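Local coordinates for protein PA4485 (Pseudomonas aeruginosa, PDB 4AVR) that probably cleaves peptidoglycan as a lytic transglycosylase that prefers naked glycan strands lacking stem peptides, at residues 28-33 with 54-59; 42-47 with 77-82. One frame throughout, in Å; residues are numbered along the deposited sequence.

Contact 1. Residues 28-33 with 54-59; sequences AMTAAH and VVRIND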
loop_
_atom_site.group_PDB
_atom_site.type_symbol
_atom_site.label_atom_id
_atom_site.label_comp_id
_atom_site.label_asym_id
_atom_site.label_seq_id
_atom_site.Cartn_x
_atom_site.Cartn_y
_atom_site.Cartn_z
ATOM N N ALA A 28 -1.061 -11.885 6.685
ATOM C CA ALA A 28 -1.968 -12.921 6.194
ATOM C C ALA A 28 -1.767 -13.089 4.685
ATOM O O ALA A 28 -1.159 -12.240 4.045
ATOM C CB ALA A 28 -3.403 -12.542 6.504
ATOM N N MET A 29 -2.285 -14.180 4.129
ATOM C CA MET A 29 -2.264 -14.419 2.680
ATOM C C MET A 29 -3.655 -14.166 2.127
ATOM O O MET A 29 -4.376 -15.087 1.745
ATOM C CB MET A 29 -1.806 -15.833 2.378
ATOM C CG MET A 29 -0.329 -16.038 2.699
ATOM S SD MET A 29 0.779 -15.105 1.618
ATOM C CE MET A 29 0.631 -15.995 0.084
ATOM N N THR A 30 -4.028 -12.898 2.097
ATOM C CA THR A 30 -5.382 -12.480 1.768
ATOM C C THR A 30 -5.367 -11.541 0.575
ATOM O O THR A 30 -4.321 -10.986 0.191
ATOM C CB THR A 30 -6.081 -11.809 2.971
ATOM O OG1 THR A 30 -5.263 -10.745 3.471
ATOM C CG2 THR A 30 -6.307 -12.816 4.086
ATOM N N ALA A 31 -6.551 -11.355 -0.007
ATOM C CA ALA A 31 -6.705 -10.501 -1.163
ATOM C C ALA A 31 -8.130 -9.990 -1.323
ATOM O O ALA A 31 -9.090 -10.542 -0.790
ATOM C CB ALA A 31 -6.271 -11.233 -2.432
ATOM N N ALA A 32 -8.234 -8.922 -2.104
ATOM C CA ALA A 32 -9.488 -8.323 -2.537
ATOM C C ALA A 32 -9.809 -8.710 -3.962
ATOM O O ALA A 32 -8.929 -8.686 -4.820
ATOM C CB ALA A 32 -9.406 -6.808 -2.453
ATOM N N HIS A 33 -11.082 -9.005 -4.218
ATOM C CA HIS A 33 -11.586 -9.303 -5.551
ATOM C C HIS A 33 -13.003 -8.791 -5.619
ATOM O O HIS A 33 -13.698 -8.750 -4.605
ATOM C CB HIS A 33 -11.524 -10.807 -5.795
ATOM C CG HIS A 33 -11.866 -11.217 -7.207
ATOM N ND1 HIS A 33 -13.131 -11.513 -7.602
ATOM C CD2 HIS A 33 -11.055 -11.365 -8.313
ATOM C CE1 HIS A 33 -13.108 -11.846 -8.899
ATOM N NE2 HIS A 33 -11.847 -11.754 -9.339
ATOM N N VAL A 54 -0.925 -18.682 -3.275
ATOM C CA VAL A 54 -2.364 -18.872 -3.083
ATOM C C VAL A 54 -2.830 -17.899 -2.008
ATOM O O VAL A 54 -2.239 -17.819 -0.921
ATOM C CB VAL A 54 -2.692 -20.319 -2.700
ATOM C CG1 VAL A 54 -4.181 -20.468 -2.424
ATOM C CG2 VAL A 54 -2.272 -21.264 -3.815
ATOM N N VAL A 55 -3.865 -17.138 -2.339
ATOM C CA VAL A 55 -4.477 -16.197 -1.401
ATOM C C VAL A 55 -5.934 -16.557 -1.171
ATOM O O VAL A 55 -6.546 -17.296 -1.944
ATOM C CB VAL A 55 -4.370 -14.740 -1.897
ATOM C CG1 VAL A 55 -2.913 -14.280 -1.945
ATOM C CG2 VAL A 55 -5.068 -14.563 -3.245
ATOM N N ARG A 56 -6.461 -16.030 -0.067
ATOM C CA ARG A 56 -7.853 -16.199 0.336
ATOM C C ARG A 56 -8.549 -14.845 0.215
ATOM O O ARG A 56 -8.045 -13.838 0.723
ATOM C CB ARG A 56 -7.831 -16.666 1.807
ATOM C CG ARG A 56 -9.151 -16.810 2.514
ATOM C CD ARG A 56 -8.922 -17.374 3.912
ATOM N NE ARG A 56 -8.099 -16.531 4.804
ATOM C CZ ARG A 56 -8.581 -15.545 5.553
ATOM N NH1 ARG A 56 -9.875 -15.242 5.535
ATOM N NH2 ARG A 56 -7.772 -14.861 6.344
ATOM N N ILE A 57 -9.716 -14.795 -0.431
ATOM C CA ILE A 57 -10.437 -13.543 -0.639
ATOM C C ILE A 57 -11.127 -13.111 0.665
ATOM O O ILE A 57 -11.902 -13.874 1.249
ATOM C CB ILE A 57 -11.481 -13.658 -1.778
ATOM C CG1 ILE A 57 -10.790 -14.110 -3.083
ATOM C CG2 ILE A 57 -12.254 -12.352 -1.938
ATOM C CD1 ILE A 57 -9.606 -13.252 -3.515
ATOM N N ASN A 58 -10.851 -11.894 1.104
ATOM C CA ASN A 58 -11.507 -11.349 2.299
ATOM C C ASN A 58 -11.909 -9.885 2.161
ATOM O O ASN A 58 -12.238 -9.261 3.157
ATOM C CB ASN A 58 -10.666 -11.584 3.571
ATOM C CG ASN A 58 -9.519 -10.617 3.688
ATOM O OD1 ASN A 58 -9.182 -9.931 2.727
ATOM N ND2 ASN A 58 -8.917 -10.542 4.881
ATOM N N ASP A 59 -11.909 -9.338 0.948
ATOM C CA ASP A 59 -12.203 -7.922 0.782
ATOM C C ASP A 59 -12.720 -7.649 -0.621
ATOM O O ASP A 59 -12.590 -8.489 -1.516
ATOM C CB ASP A 59 -10.944 -7.083 1.069
ATOM C CG ASP A 59 -11.237 -5.652 1.520
ATOM O OD1 ASP A 59 -12.410 -5.256 1.677
ATOM O OD2 ASP A 59 -10.250 -4.913 1.739
HETATM O O HOH W 1 -6.099 -9.581 6.002
#

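Contact 2. Residues 42-47 with 77-82; sequences VRVTNL and EGLGMI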
loop_
_atom_site.group_PDB
_atom_site.type_symbol
_atom_site.label_atom_id
_atom_site.label_comp_id
_atom_site.label_asym_id
_atom_site.label_seq_id
_atom_site.Cartn_x
_atom_site.Cartn_y
_atom_site.Cartn_z
ATOM N N VAL A 42 -7.491 -18.610 -4.314
ATOM C CA VAL A 42 -7.112 -18.213 -5.650
ATOM C C VAL A 42 -5.605 -18.343 -5.817
ATOM O O VAL A 42 -4.849 -17.798 -5.009
ATOM C CB VAL A 42 -7.519 -16.743 -5.879
ATOM C CG1 VAL A 42 -7.145 -16.264 -7.276
ATOM C CG2 VAL A 42 -9.016 -16.539 -5.626
ATOM N N ARG A 43 -5.165 -19.055 -6.859
ATOM C CA ARG A 43 -3.755 -19.060 -7.229
ATOM C C ARG A 43 -3.465 -17.850 -8.112
ATOM O O ARG A 43 -4.094 -17.668 -9.152
ATOM C CB ARG A 43 -3.350 -20.338 -7.950
ATOM C CG ARG A 43 -1.849 -20.379 -8.246
ATOM C CD ARG A 43 -1.367 -21.759 -8.682
ATOM N NE ARG A 43 -1.158 -22.594 -7.487
ATOM C CZ ARG A 43 -1.764 -23.745 -7.179
ATOM N NH1 ARG A 43 -2.639 -24.336 -7.996
ATOM N NH2 ARG A 43 -1.451 -24.332 -6.024
ATOM N N VAL A 44 -2.501 -17.047 -7.682
ATOM C CA VAL A 44 -2.085 -15.846 -8.385
ATOM C C VAL A 44 -0.673 -16.084 -8.915
ATOM O O VAL A 44 0.209 -16.449 -8.148
ATOM C CB VAL A 44 -2.074 -14.638 -7.430
ATOM C CG1 VAL A 44 -1.688 -13.376 -8.176
ATOM C CG2 VAL A 44 -3.422 -14.492 -6.748
ATOM N N THR A 45 -0.471 -15.868 -10.216
ATOM C CA THR A 45 0.839 -16.014 -10.837
ATOM C C THR A 45 1.264 -14.666 -11.393
ATOM O O THR A 45 0.561 -14.072 -12.206
ATOM C CB THR A 45 0.803 -17.043 -11.977
ATOM O OG1 THR A 45 0.353 -18.298 -11.476
ATOM C CG2 THR A 45 2.182 -17.214 -12.618
ATOM N N ASN A 46 2.417 -14.182 -10.948
ATOM C CA ASN A 46 3.024 -12.977 -11.477
ATOM C C ASN A 46 3.602 -13.305 -12.850
ATOM O O ASN A 46 4.514 -14.121 -12.965
ATOM C CB ASN A 46 4.115 -12.485 -10.518
ATOM C CG ASN A 46 4.768 -11.193 -10.956
ATOM O OD1 ASN A 46 4.769 -10.842 -12.128
ATOM N ND2 ASN A 46 5.355 -10.476 -10.002
ATOM N N LEU A 47 3.046 -12.709 -13.894
ATOM C CA LEU A 47 3.461 -13.051 -15.252
ATOM C C LEU A 47 4.829 -12.489 -15.611
ATOM O O LEU A 47 5.439 -12.933 -16.587
ATOM C CB LEU A 47 2.394 -12.635 -16.251
ATOM C CG LEU A 47 1.090 -13.419 -16.080
ATOM C CD1 LEU A 47 -0.096 -12.691 -16.716
ATOM C CD2 LEU A 47 1.238 -14.796 -16.680
ATOM N N GLU A 77 5.256 -10.217 -1.337
ATOM C CA GLU A 77 6.607 -10.778 -1.182
ATOM C C GLU A 77 6.741 -12.110 -1.913
ATOM O O GLU A 77 7.713 -12.333 -2.635
ATOM C CB GLU A 77 6.959 -10.948 0.303
ATOM C CG GLU A 77 7.118 -9.618 1.017
ATOM C CD GLU A 77 7.229 -9.701 2.516
ATOM O OE1 GLU A 77 6.705 -10.626 3.157
ATOM O OE2 GLU A 77 7.719 -8.716 3.108
ATOM N N GLY A 78 5.761 -12.994 -1.737
ATOM C CA GLY A 78 5.782 -14.289 -2.417
ATOM C C GLY A 78 5.724 -14.158 -3.936
ATOM O O GLY A 78 6.264 -14.991 -4.646
ATOM N N LEU A 79 5.072 -13.096 -4.411
ATOM C CA LEU A 79 4.961 -12.818 -5.848
ATOM C C LEU A 79 6.151 -12.044 -6.404
ATOM O O LEU A 79 6.237 -11.840 -7.611
ATOM C CB LEU A 79 3.664 -12.066 -6.121
ATOM C CG LEU A 79 2.391 -12.891 -5.965
ATOM C CD1 LEU A 79 1.177 -11.979 -5.851
ATOM C CD2 LEU A 79 2.221 -13.857 -7.124
ATOM N N GLY A 80 7.067 -11.608 -5.548
ATOM C CA GLY A 80 8.200 -10.805 -5.990
ATOM C C GLY A 80 7.826 -9.453 -6.560
ATOM O O GLY A 80 8.491 -8.950 -7.466
ATOM N N MET A 81 6.768 -8.850 -6.024
ATOM C CA MET A 81 6.226 -7.594 -6.562
ATOM C C MET A 81 6.365 -6.390 -5.620
ATOM O O MET A 81 5.773 -5.342 -5.872
ATOM C CB MET A 81 4.777 -7.767 -7.023
ATOM C CG MET A 81 3.788 -7.980 -5.922
ATOM S SD MET A 81 2.110 -8.339 -6.492
ATOM C CE MET A 81 1.524 -6.706 -6.823
ATOM N N ILE A 82 7.149 -6.518 -4.558
ATOM C CA ILE A 82 7.266 -5.414 -3.596
ATOM C C ILE A 82 7.840 -4.163 -4.259
ATOM O O ILE A 82 7.312 -3.062 -4.068
ATOM C CB ILE A 82 8.085 -5.832 -2.361
ATOM C CG1 ILE A 82 7.300 -6.861 -1.537
ATOM C CG2 ILE A 82 8.480 -4.630 -1.515
ATOM C CD1 ILE A 82 6.090 -6.285 -0.811
#

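Contact 1. Residues 28-33 with 54-59
Ala31 O is gripped by two groups of the neighbouring strand: Asn58 N donates to it at 2.9 Å, and Ile57 CA makes a CH...O contact with it at 3.3 Å. Earlier in the strands, Arg56 N bonds Met29 O at 2.9 Å, and Arg56 O accepts Ala31 N at 3.0 Å. This is a parallel pairing, Thr30 beside Arg56 and Ala31 beside Ile57, within the double-psi beta-barrel of the RlpA family. Small Ala31 suits the interior side, where its CB meets Val55 CG2 at 3.6 Å and Ile57 CD1 at 4.0 Å; Val55 reaches on to Ala75 of helix 73-79. The other side is polar. Arg56 runs extended until it bends at chi3 (62°), which brings one face of its guanidinium over the Thr30 methyl, with CG2 3.4 Å from Arg56 NH2. Glu22 holds the same guanidinium in a salt bridge at NH1 and also accepts from Asn58 ND2. Threonine serves here with both branches: while CG2 packs, Thr30 OG1 is hydrogen-bonded at 2.9 Å to a water, and Asn58 ND2 donates to that same water.

Contact 2. Residues 42-47 with 77-82
The carboxamide of Asn46 meets the peptide carbonyl of Leu79 through its nitrogen: Asn46 ND2 donates to Leu79 O at 2.9 Å, with the acceptor lying 22° out of the amide plane. Met81 CB stands off the opposite side of that plane, obliquely, 4.1 Å from Asn46 ND2. At the oxygen end, Asn46 OD1 accepts from the backbone N of Asp48, so both ends of the amide are engaged and its rotation is fixed. The carbonyl it holds belongs to the last turn of helix 73-79, which ends in a Schellman motif: Gly80 takes up a positive phi, a conformation glycine adopts readily, and Gly80 N turns back to Glu77 O at 3.1 Å. At such a C-terminal end the carbonyls run short of helical N-H partners, and Leu79 O is supplied by two side-chain amides, those of Asn46 and Asn49. Asparagine suits the strand position because CG is anti to the backbone N (chi1 -178°), which sends the short amide out from strand 41-46 towards the helix end. Beside this polar joint lies an apolar one. Leu79 packs from the helix end against the sheet, its side chain crossing that of Val44 at about a right angle, and it also packs on Val53 of the adjoining strand. Branched and apolar, Leu79 and Val44 suit this buried packing, and the two leucine methyls reach different atoms of the valine: CD1 rests on Val44 CG1 at 3.9 Å, whereas CD2 sits 3.4 Å from the backbone oxygen Val44 O.

In the fold
Both contacts are largely buried and draw on one sheet, in which strand 52-59 lies between strands 30-32 and 41-46. Contact 1 joins strand to strand, so backbone hydrogen bonds dominate and its side chains divide between an apolar and a polar side. Contact 2 joins the sheet to the end of helix 73-79, where no backbone pairing links the segments and one side-chain amide bond accompanies leucine-valine packing. The contacts meet directly: Val55 O lies 2.9 Å from Val42 N, a probable hydrogen bond, and Val55 CG2 packs on Val44 CG2 at 3.9 Å. In contact 1, Ala32 also packs against Arg12 of the second subunit.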